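PDB 5G4I: phospholyase from Arthrobacter aurescens, which acts as a PLP-dependent phospholyase, probably splitting phosphate from phosphoethanolamine, although its relatives are class-III transaminases. Local coordinates for residues Val277-Pro282 / Ala291-Ala296; Gly246-Asp251 / Glu273-Thr278; Phe115-Gly120 / Phe308-Ala313. All blocks are in the same frame, centred on the assembly; numbering follows the deposited sequence.

Interaction 1: residues Val277-Pro282 / Ala291-Ala296. With PLP (pyridoxal-5'-phosphate), chain C.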
loop_
_atom_site.group_PDB
_atom_site.type_symbol
_atom_site.label_atom_id
_atom_site.label_comp_id
_atom_site.label_asym_id
_atom_site.label_seq_id
_atom_site.Cartn_x
_atom_site.Cartn_y
_atom_site.Cartn_z
ATOM N N VAL A 277 13.582 -5.595 8.958
ATOM C CA VAL A 277 13.523 -6.475 7.728
ATOM C C VAL A 277 12.203 -6.188 7.009
ATOM O O VAL A 277 11.151 -6.241 7.636
ATOM C CB VAL A 277 13.657 -7.996 8.071
ATOM C CG1 VAL A 277 13.621 -8.803 6.802
ATOM C CG2 VAL A 277 14.921 -8.261 8.842
ATOM N N THR A 278 12.303 -5.815 5.732
ATOM C CA THR A 278 11.062 -5.508 4.940
ATOM C C THR A 278 10.856 -6.607 3.886
ATOM O O THR A 278 11.773 -7.256 3.410
ATOM C CB THR A 278 11.174 -4.105 4.294
ATOM O OG1 THR A 278 12.317 -4.092 3.450
ATOM C CG2 THR A 278 11.302 -3.003 5.353
ATOM N N MET A 279 9.595 -6.780 3.478
ATOM C CA MET A 279 9.229 -7.868 2.549
ATOM C C MET A 279 7.940 -7.453 1.806
ATOM O O MET A 279 7.186 -6.540 2.183
ATOM C CB MET A 279 9.132 -9.178 3.290
ATOM C CG MET A 279 8.092 -9.168 4.275
ATOM S SD MET A 279 8.212 -10.587 5.515
ATOM C CE MET A 279 9.497 -10.429 6.213
ATOM N N GLY A 280 7.674 -8.208 0.725
ATOM C CA GLY A 280 6.503 -7.968 -0.149
ATOM C C GLY A 280 6.516 -9.081 -1.205
ATOM O O GLY A 280 6.637 -10.276 -0.895
ATOM N N LYS A 281 6.470 -8.682 -2.491
ATOM C CA LYS A 281 6.301 -9.525 -3.711
ATOM C C LYS A 281 5.749 -10.951 -3.452
ATOM O O LYS A 281 4.517 -11.170 -3.588
ATOM C CB LYS A 281 7.490 -9.355 -4.638
ATOM C CG LYS A 281 7.491 -8.023 -5.418
ATOM C CD LYS A 281 8.644 -7.918 -6.464
ATOM C CE LYS A 281 8.669 -6.584 -7.331
ATOM N NZ LYS A 281 9.579 -5.660 -6.602
ATOM N N PRO A 282 6.633 -11.990 -3.294
ATOM C CA PRO A 282 6.078 -13.353 -3.114
ATOM C C PRO A 282 5.090 -13.628 -2.013
ATOM O O PRO A 282 4.457 -14.726 -2.007
ATOM C CB PRO A 282 7.378 -14.198 -2.810
ATOM C CG PRO A 282 8.261 -13.170 -2.146
ATOM C CD PRO A 282 8.074 -11.976 -3.006
ATOM N N ALA A 291 5.381 -6.493 4.810
ATOM C CA ALA A 291 5.653 -6.457 6.288
ATOM C C ALA A 291 6.958 -5.778 6.614
ATOM O O ALA A 291 7.909 -5.774 5.835
ATOM C CB ALA A 291 5.666 -7.900 6.889
ATOM N N VAL A 292 7.016 -5.278 7.890
ATOM C CA VAL A 292 8.266 -4.861 8.556
ATOM C C VAL A 292 8.387 -5.793 9.818
ATOM O O VAL A 292 7.500 -5.810 10.698
ATOM C CB VAL A 292 8.181 -3.409 9.025
ATOM C CG1 VAL A 292 9.493 -3.059 9.767
ATOM C CG2 VAL A 292 7.890 -2.457 7.912
ATOM N N VAL A 293 9.443 -6.600 9.882
ATOM C CA VAL A 293 9.798 -7.425 11.079
ATOM C C VAL A 293 10.905 -6.687 11.867
ATOM O O VAL A 293 11.857 -6.133 11.265
ATOM C CB VAL A 293 10.166 -8.879 10.659
ATOM C CG1 VAL A 293 10.864 -9.634 11.821
ATOM C CG2 VAL A 293 8.954 -9.609 10.110
ATOM N N THR A 294 10.727 -6.575 13.195
ATOM C CA THR A 294 11.622 -5.742 14.012
ATOM C C THR A 294 11.706 -6.296 15.441
ATOM O O THR A 294 11.219 -7.421 15.732
ATOM C CB THR A 294 11.271 -4.258 13.882
ATOM O OG1 THR A 294 12.363 -3.422 14.403
ATOM C CG2 THR A 294 9.975 -3.897 14.593
ATOM N N THR A 295 12.401 -5.527 16.308
ATOM C CA THR A 295 12.597 -5.909 17.688
ATOM C C THR A 295 11.427 -5.415 18.556
ATOM O O THR A 295 10.658 -4.505 18.246
ATOM C CB THR A 295 13.918 -5.298 18.208
ATOM O OG1 THR A 295 13.774 -3.863 18.318
ATOM C CG2 THR A 295 15.068 -5.637 17.384
ATOM N N ALA A 296 11.284 -6.023 19.733
ATOM C CA ALA A 296 10.321 -5.562 20.725
ATOM C C ALA A 296 10.532 -4.116 21.163
ATOM O O ALA A 296 9.555 -3.353 21.216
ATOM C CB ALA A 296 10.357 -6.463 21.952
HETATM N N1 PLP C . 12.168 -3.173 -2.943
HETATM C C2 PLP C . 12.585 -4.135 -3.800
HETATM C C2A PLP C . 13.953 -4.745 -3.636
HETATM C C3 PLP C . 11.698 -4.593 -4.899
HETATM O O3 PLP C . 12.095 -5.559 -5.772
HETATM C C4 PLP C . 10.366 -3.957 -5.009
HETATM C C4A PLP C . 9.411 -4.346 -6.071
HETATM C C5 PLP C . 10.030 -2.916 -4.008
HETATM C C6 PLP C . 10.961 -2.585 -3.027
HETATM C C5A PLP C . 8.689 -2.219 -4.052
HETATM O O4P PLP C . 7.647 -3.192 -4.080
HETATM P P PLP C . 6.131 -2.757 -4.405
HETATM O O1P PLP C . 6.115 -2.583 -5.904
HETATM O O2P PLP C . 5.304 -3.917 -3.903
HETATM O O3P PLP C . 5.946 -1.477 -3.626
#
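The pyridine ring of PLP is the flat group at this contact. It is met at its edge, next to O3, where Lys281 is joined covalently to C4A, the carbon carried by ring atom C4. Lys281 NZ is bonded to PLP C4A at 1.4 Å. The same NZ makes a weak hydrogen bond to the neighbouring PLP O3, 2.7 Å away. The strands 277-279 and 291-294 form an antiparallel hairpin, with axes 4.7 Å apart at closest and directions at 160°. The Val277 and Val293 backbones exchange two hydrogen bonds, each in the plane of the accepting carbonyl. Val293 N to Val277 O is 2.8 Å. Nearer the lysine the pairing is looser. Ala291 N reaches Met279 O at 3.2 Å, but comes in from above the carbonyl plane, 47° out of it. The return bond from Met279 N to Ala291 O is weak. The sheet face of Val277, Met279, Ala291 and Val293 carries the side-chain packing. Met279 CG lies against Ala291 CB at 3.8 Å. The bend at the end of the methionine chain, chi3 61°, then turns CE across to Val293 CG2, 4.0 Å away. On the other face, Thr278 and Val292 pack on helix 120-135, and Thr278 OG1 is hydrogen-bonded to Asn124 OD1. Past the hairpin, Thr295 N-caps the helix that begins at Ala296, and its OG1 bonds to Leu298 N. Lys281 follows the strand end by only two residues. The link from NZ to C4A is consistent with the internal aldimine, the resting form of a PLP enzyme. The paired strand thus delivers the lysine to the cofactor, and the weak bond to O3 would help to keep the imine turned toward O3 and not far from the ring plane.

Interaction 2: residues Gly246-Asp251 / Glu273-Thr278. With PLP (pyridoxal-5'-phosphate), chain C.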
loop_
_atom_site.group_PDB
_atom_site.type_symbol
_atom_site.label_atom_id
_atom_site.label_comp_id
_atom_site.label_asym_id
_atom_site.label_seq_id
_atom_site.Cartn_x
_atom_site.Cartn_y
_atom_site.Cartn_z
ATOM N N GLY A 246 22.977 4.839 13.907
ATOM C CA GLY A 246 21.988 4.395 12.879
ATOM C C GLY A 246 21.626 2.918 12.985
ATOM O O GLY A 246 22.170 2.145 13.817
ATOM N N LEU A 247 20.707 2.483 12.096
ATOM C CA LEU A 247 20.163 1.113 12.029
ATOM C C LEU A 247 20.408 0.522 10.649
ATOM O O LEU A 247 20.608 1.228 9.655
ATOM C CB LEU A 247 18.625 1.100 12.300
ATOM C CG LEU A 247 18.163 1.780 13.603
ATOM C CD1 LEU A 247 16.647 1.807 13.738
ATOM C CD2 LEU A 247 18.761 1.081 14.817
ATOM N N VAL A 248 20.295 -0.789 10.592
ATOM C CA VAL A 248 20.398 -1.545 9.318
ATOM C C VAL A 248 19.036 -2.111 8.920
ATOM O O VAL A 248 18.368 -2.784 9.748
ATOM C CB VAL A 248 21.419 -2.702 9.437
ATOM C CG1 VAL A 248 21.422 -3.523 8.116
ATOM C CG2 VAL A 248 22.818 -2.152 9.764
ATOM N N ILE A 249 18.612 -1.828 7.660
ATOM C CA ILE A 249 17.376 -2.370 7.089
ATOM C C ILE A 249 17.798 -3.364 5.947
ATOM O O ILE A 249 18.393 -2.941 4.950
ATOM C CB ILE A 249 16.401 -1.339 6.479
ATOM C CG1 ILE A 249 15.996 -0.226 7.499
ATOM C CG2 ILE A 249 15.110 -2.050 5.953
ATOM C CD1 ILE A 249 15.366 0.978 6.835
ATOM N N SER A 250 17.397 -4.657 6.081
ATOM C CA SER A 250 17.473 -5.590 4.910
ATOM C C SER A 250 16.150 -5.588 4.166
ATOM O O SER A 250 15.118 -6.020 4.786
ATOM C CB SER A 250 17.812 -7.024 5.346
ATOM O OG SER A 250 17.963 -7.865 4.206
ATOM N N ASP A 251 16.185 -5.189 2.886
ATOM C CA ASP A 251 14.997 -5.230 1.994
ATOM C C ASP A 251 15.025 -6.633 1.351
ATOM O O ASP A 251 15.892 -6.922 0.545
ATOM C CB ASP A 251 15.111 -4.114 0.971
ATOM C CG ASP A 251 13.982 -4.107 -0.048
ATOM O OD1 ASP A 251 13.330 -5.140 -0.216
ATOM O OD2 ASP A 251 13.834 -3.063 -0.755
ATOM N N GLU A 273 22.886 -9.185 11.704
ATOM C CA GLU A 273 21.464 -9.325 12.175
ATOM C C GLU A 273 20.883 -7.917 12.108
ATOM O O GLU A 273 21.154 -7.037 12.941
ATOM C CB GLU A 273 21.290 -9.861 13.594
ATOM C CG GLU A 273 19.804 -10.038 13.933
ATOM C CD GLU A 273 19.564 -10.500 15.392
ATOM O OE1 GLU A 273 20.333 -11.362 15.920
ATOM O OE2 GLU A 273 18.622 -10.006 16.066
ATOM N N PRO A 274 20.074 -7.620 11.056
ATOM C CA PRO A 274 19.426 -6.307 10.977
ATOM C C PRO A 274 18.426 -6.022 12.085
ATOM O O PRO A 274 17.783 -6.954 12.621
ATOM C CB PRO A 274 18.702 -6.349 9.606
ATOM C CG PRO A 274 19.115 -7.543 8.977
ATOM C CD PRO A 274 19.623 -8.529 9.996
ATOM N N GLU A 275 18.207 -4.730 12.395
ATOM C CA GLU A 275 17.181 -4.283 13.289
ATOM C C GLU A 275 15.757 -4.302 12.657
ATOM O O GLU A 275 14.752 -4.380 13.365
ATOM C CB GLU A 275 17.406 -2.913 13.899
ATOM C CG GLU A 275 18.656 -2.826 14.769
ATOM C CD GLU A 275 19.923 -2.434 14.024
ATOM O OE1 GLU A 275 20.094 -2.596 12.785
ATOM O OE2 GLU A 275 20.911 -1.948 14.732
ATOM N N LEU A 276 15.753 -4.149 11.310
ATOM C CA LEU A 276 14.494 -4.024 10.550
ATOM C C LEU A 276 14.664 -4.843 9.262
ATOM O O LEU A 276 15.722 -4.806 8.603
ATOM C CB LEU A 276 14.310 -2.523 10.090
ATOM C CG LEU A 276 13.945 -1.535 11.268
ATOM C CD1 LEU A 276 14.446 -0.091 10.968
ATOM C CD2 LEU A 276 12.470 -1.577 11.558
ATOM N N VAL A 277 13.582 -5.595 8.958
ATOM C CA VAL A 277 13.523 -6.475 7.728
ATOM C C VAL A 277 12.203 -6.188 7.009
ATOM O O VAL A 277 11.151 -6.241 7.636
ATOM C CB VAL A 277 13.657 -7.996 8.071
ATOM C CG1 VAL A 277 13.621 -8.803 6.802
ATOM C CG2 VAL A 277 14.921 -8.261 8.842
ATOM N N THR A 278 12.303 -5.815 5.732
ATOM C CA THR A 278 11.062 -5.508 4.940
ATOM C C THR A 278 10.856 -6.607 3.886
ATOM O O THR A 278 11.773 -7.256 3.410
ATOM C CB THR A 278 11.174 -4.105 4.294
ATOM O OG1 THR A 278 12.317 -4.092 3.450
ATOM C CG2 THR A 278 11.302 -3.003 5.353
HETATM N N1 PLP C . 12.168 -3.173 -2.943
HETATM C C2 PLP C . 12.585 -4.135 -3.800
HETATM C C2A PLP C . 13.953 -4.745 -3.636
HETATM C C3 PLP C . 11.698 -4.593 -4.899
HETATM O O3 PLP C . 12.095 -5.559 -5.772
HETATM C C4 PLP C . 10.366 -3.957 -5.009
HETATM C C4A PLP C . 9.411 -4.346 -6.071
HETATM C C5 PLP C . 10.030 -2.916 -4.008
HETATM C C6 PLP C . 10.961 -2.585 -3.027
HETATM C C5A PLP C . 8.689 -2.219 -4.052
HETATM O O4P PLP C . 7.647 -3.192 -4.080
HETATM P P PLP C . 6.131 -2.757 -4.405
HETATM O O1P PLP C . 6.115 -2.583 -5.904
HETATM O O2P PLP C . 5.304 -3.917 -3.903
HETATM O O3P PLP C . 5.946 -1.477 -3.626
#
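Strands 247-251 and 276-278 run parallel, 4.8 Å apart at closest and 20° off exact alignment, pairing Ile249 with Leu276, Ser250 with Val277 and Asp251 with Thr278. Just before the second strand, Glu275 turns its chain back at chi2, 89°, and lays its carboxylate beside Leu247 and Val248. Val248 N donates to Glu275 OE1 at 2.8 Å, meeting it from above the carboxylate plane by 44°. Glu275 OE2 makes a salt bridge with Arg242. Cutting Glu275 back to an alanine removes the carboxylate, and Val248 N would probably lose this acceptor and Arg242 be left without this countercharge. On the face of Ile249 and Leu276, Leu276 CD1 sits between two neighbours, with Ile249 CG1 at 3.8 Å and Leu247 CD1 at 4.0 Å. On the other face Pro274 CG touches Ser250 CB at 3.9 Å, while Ser250 OG bonds to Glu252. At the strand end Asp251 OD2 lies 2.8 Å from PLP N1. His148 and Asn124 are hydrogen-bonded to the same OD2 and help to position it. An aspartate at the end of a central strand, facing the pyridine nitrogen, is the arrangement of fold-type I PLP enzymes.

Interaction 3: residues Phe115-Gly120 / Phe308-Ala313. With PLP (pyridoxal-5'-phosphate), chain C; PLP (pyridoxal-5'-phosphate), chain H.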
loop_
_atom_site.group_PDB
_atom_site.type_symbol
_atom_site.label_atom_id
_atom_site.label_comp_id
_atom_site.label_asym_id
_atom_site.label_seq_id
_atom_site.Cartn_x
_atom_site.Cartn_y
_atom_site.Cartn_z
ATOM N N PHE A 115 4.933 -5.470 11.963
ATOM C CA PHE A 115 3.922 -4.553 11.409
ATOM C C PHE A 115 3.537 -5.122 10.011
ATOM O O PHE A 115 4.424 -5.248 9.126
ATOM C CB PHE A 115 4.475 -3.151 11.181
ATOM C CG PHE A 115 4.935 -2.384 12.415
ATOM C CD1 PHE A 115 6.220 -2.477 12.866
ATOM C CD2 PHE A 115 4.052 -1.537 13.048
ATOM C CE1 PHE A 115 6.627 -1.703 14.007
ATOM C CE2 PHE A 115 4.422 -0.787 14.161
ATOM C CZ PHE A 115 5.726 -0.892 14.637
ATOM N N LEU A 116 2.276 -5.378 9.771
ATOM C CA LEU A 116 1.865 -5.800 8.429
ATOM C C LEU A 116 1.496 -4.536 7.573
ATOM O O LEU A 116 1.065 -3.492 8.104
ATOM C CB LEU A 116 0.657 -6.753 8.548
ATOM C CG LEU A 116 1.047 -8.163 8.970
ATOM C CD1 LEU A 116 -0.128 -8.969 9.543
ATOM C CD2 LEU A 116 1.659 -8.970 7.823
ATOM N N THR A 117 1.644 -4.695 6.231
ATOM C CA THR A 117 1.313 -3.652 5.268
ATOM C C THR A 117 0.663 -4.344 4.053
ATOM O O THR A 117 0.428 -5.568 4.072
ATOM C CB THR A 117 2.550 -2.817 4.813
ATOM O OG1 THR A 117 3.362 -3.648 3.950
ATOM C CG2 THR A 117 3.331 -2.221 5.991
ATOM N N ASN A 118 0.404 -3.565 2.969
ATOM C CA ASN A 118 -0.235 -4.132 1.755
ATOM C C ASN A 118 0.743 -4.195 0.531
ATOM O O ASN A 118 0.336 -4.502 -0.584
ATOM C CB ASN A 118 -1.510 -3.382 1.409
ATOM C CG ASN A 118 -2.419 -3.177 2.594
ATOM O OD1 ASN A 118 -2.505 -2.001 3.138
ATOM N ND2 ASN A 118 -2.989 -4.191 3.101
ATOM N N SER A 119 1.988 -3.726 0.712
ATOM C CA SER A 119 2.956 -3.647 -0.423
ATOM C C SER A 119 4.404 -3.538 0.114
ATOM O O SER A 119 4.624 -3.099 1.274
ATOM C CB SER A 119 2.672 -2.483 -1.357
ATOM O OG SER A 119 2.971 -1.220 -0.746
ATOM N N GLY A 120 5.373 -3.843 -0.727
ATOM C CA GLY A 120 6.807 -3.595 -0.371
ATOM C C GLY A 120 7.064 -2.141 -0.177
ATOM O O GLY A 120 7.859 -1.756 0.756
ATOM N N PHE A 308 -0.531 4.643 15.129
ATOM C CA PHE A 308 -0.289 4.037 13.807
ATOM C C PHE A 308 -1.346 2.978 13.479
ATOM O O PHE A 308 -1.562 2.038 14.267
ATOM C CB PHE A 308 1.148 3.416 13.719
ATOM C CG PHE A 308 1.426 2.782 12.355
ATOM C CD1 PHE A 308 1.703 3.587 11.277
ATOM C CD2 PHE A 308 1.285 1.403 12.183
ATOM C CE1 PHE A 308 1.853 3.003 9.983
ATOM C CE2 PHE A 308 1.382 0.843 10.901
ATOM C CZ PHE A 308 1.653 1.645 9.850
ATOM N N PHE A 309 -1.899 3.056 12.248
ATOM C CA PHE A 309 -2.978 2.115 11.829
ATOM C C PHE A 309 -2.967 2.077 10.290
ATOM O O PHE A 309 -3.016 3.160 9.665
ATOM C CB PHE A 309 -4.362 2.522 12.426
ATOM C CG PHE A 309 -5.509 1.578 12.104
ATOM C CD1 PHE A 309 -5.513 0.265 12.540
ATOM C CD2 PHE A 309 -6.445 1.975 11.191
ATOM C CE1 PHE A 309 -6.519 -0.653 12.134
ATOM C CE2 PHE A 309 -7.562 1.113 10.848
ATOM C CZ PHE A 309 -7.571 -0.186 11.291
ATOM N N ASN A 310 -3.064 0.869 9.705
ATOM C CA ASN A 310 -3.176 0.564 8.283
ATOM C C ASN A 310 -4.452 -0.273 8.155
ATOM O O ASN A 310 -4.508 -1.384 8.659
ATOM C CB ASN A 310 -1.881 -0.112 7.857
ATOM C CG ASN A 310 -1.858 -0.582 6.449
ATOM O OD1 ASN A 310 -2.890 -1.047 5.908
ATOM N ND2 ASN A 310 -0.687 -0.494 5.808
ATOM N N THR A 311 -5.476 0.252 7.470
ATOM C CA THR A 311 -6.817 -0.342 7.541
ATOM C C THR A 311 -6.870 -1.753 6.979
ATOM O O THR A 311 -7.555 -2.643 7.540
ATOM C CB THR A 311 -7.853 0.536 6.785
ATOM O OG1 THR A 311 -7.859 1.874 7.337
ATOM C CG2 THR A 311 -9.290 -0.040 6.900
ATOM N N PHE A 312 -6.265 -1.996 5.821
ATOM C CA PHE A 312 -6.319 -3.321 5.171
ATOM C C PHE A 312 -5.252 -4.295 5.734
ATOM O O PHE A 312 -5.419 -5.501 5.594
ATOM C CB PHE A 312 -6.122 -3.199 3.635
ATOM C CG PHE A 312 -7.196 -2.383 2.912
ATOM C CD1 PHE A 312 -8.541 -2.628 3.114
ATOM C CD2 PHE A 312 -6.798 -1.495 1.927
ATOM C CE1 PHE A 312 -9.492 -1.922 2.356
ATOM C CE2 PHE A 312 -7.739 -0.795 1.172
ATOM C CZ PHE A 312 -9.108 -1.016 1.402
ATOM N N ALA A 313 -4.229 -3.776 6.433
ATOM C CA ALA A 313 -3.162 -4.675 6.862
ATOM C C ALA A 313 -3.636 -5.701 7.867
ATOM O O ALA A 313 -4.397 -5.340 8.828
ATOM C CB ALA A 313 -2.026 -3.888 7.466
HETATM N N1 PLP C . 12.168 -3.173 -2.943
HETATM C C2 PLP C . 12.585 -4.135 -3.800
HETATM C C2A PLP C . 13.953 -4.745 -3.636
HETATM C C3 PLP C . 11.698 -4.593 -4.899
HETATM O O3 PLP C . 12.095 -5.559 -5.772
HETATM C C4 PLP C . 10.366 -3.957 -5.009
HETATM C C4A PLP C . 9.411 -4.346 -6.071
HETATM C C5 PLP C . 10.030 -2.916 -4.008
HETATM C C6 PLP C . 10.961 -2.585 -3.027
HETATM C C5A PLP C . 8.689 -2.219 -4.052
HETATM O O4P PLP C . 7.647 -3.192 -4.080
HETATM P P PLP C . 6.131 -2.757 -4.405
HETATM O O1P PLP C . 6.115 -2.583 -5.904
HETATM O O2P PLP C . 5.304 -3.917 -3.903
HETATM O O3P PLP C . 5.946 -1.477 -3.626
HETATM N N1 PLP H . -8.326 9.067 4.215
HETATM C C2 PLP H . -9.418 8.944 4.889
HETATM C C2A PLP H . -10.422 10.103 4.909
HETATM C C3 PLP H . -9.658 7.701 5.680
HETATM O O3 PLP H . -10.855 7.509 6.343
HETATM C C4 PLP H . -8.685 6.594 5.668
HETATM C C4A PLP H . -8.956 5.263 6.291
HETATM C C5 PLP H . -7.484 6.889 4.912
HETATM C C6 PLP H . -7.365 8.129 4.201
HETATM C C5A PLP H . -6.328 5.843 4.947
HETATM O O4P PLP H . -6.672 4.640 4.307
HETATM P P PLP H . -5.652 3.400 4.674
HETATM O O1P PLP H . -5.698 2.989 6.149
HETATM O O2P PLP H . -6.213 2.405 3.618
HETATM O O3P PLP H . -4.303 3.657 4.153
#
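Asn118, Ala313 and the aromatic pair of Phe115 and Phe308 hold the end of strand 113-117 against the loop 308-313. Asn118 has the most surface buried here. Its CG stands anti to the carbonyl carbon, chi1 -48°, which sends the amide into the loop between Asn310 and Phe312. Asn118 CG is 3.8 Å from Phe312 CB, and the amide and phenyl planes are 75° apart. The Asn310 amide beside it is tied by ND2 to Glu122. Ala313 CB presses on the strand backbone, 3.2 Å from Leu116 O, and also meets Leu116 CB at 4.1 Å. Further up the strand, the edge of Phe115 points toward the face of Phe308 in an offset edge-to-face pair, with ring centroids 5.9 Å apart and planes at 86°. The two segments reach two different cofactors. Gly120 N donates to O2P of the PLP bound in this subunit, at 3.2 Å. Thr311 grips O1P of the other subunit's PLP twice, from its N at 3.0 Å and its OG1 at 2.7 Å. Each phosphate is therefore bound from both subunits, and this packing joins parts of both phosphate sites at the dimer interface.

From the N terminus, 115-120 comes first and waits longest for its partner. Interaction 3 closes a loop of 187 residues when 308-313 arrives, and both other contacts nest inside it. Interaction 2 closes a loop of 21 residues without helix or strand, between 246-251 and 273-278. Interaction 1 starts where that one ends, sharing Val277 and Thr278, and closes the short hairpin to 291-296. All three reach one sheet, in which strands 113-117, 290-294, 276-279 and 247-251 are successive neighbours. Val292 N to Phe115 O joins interactions 1 and 3, and Thr294 OG1 to Glu275 O joins 1 and 2. All three contacts reach the same PLP.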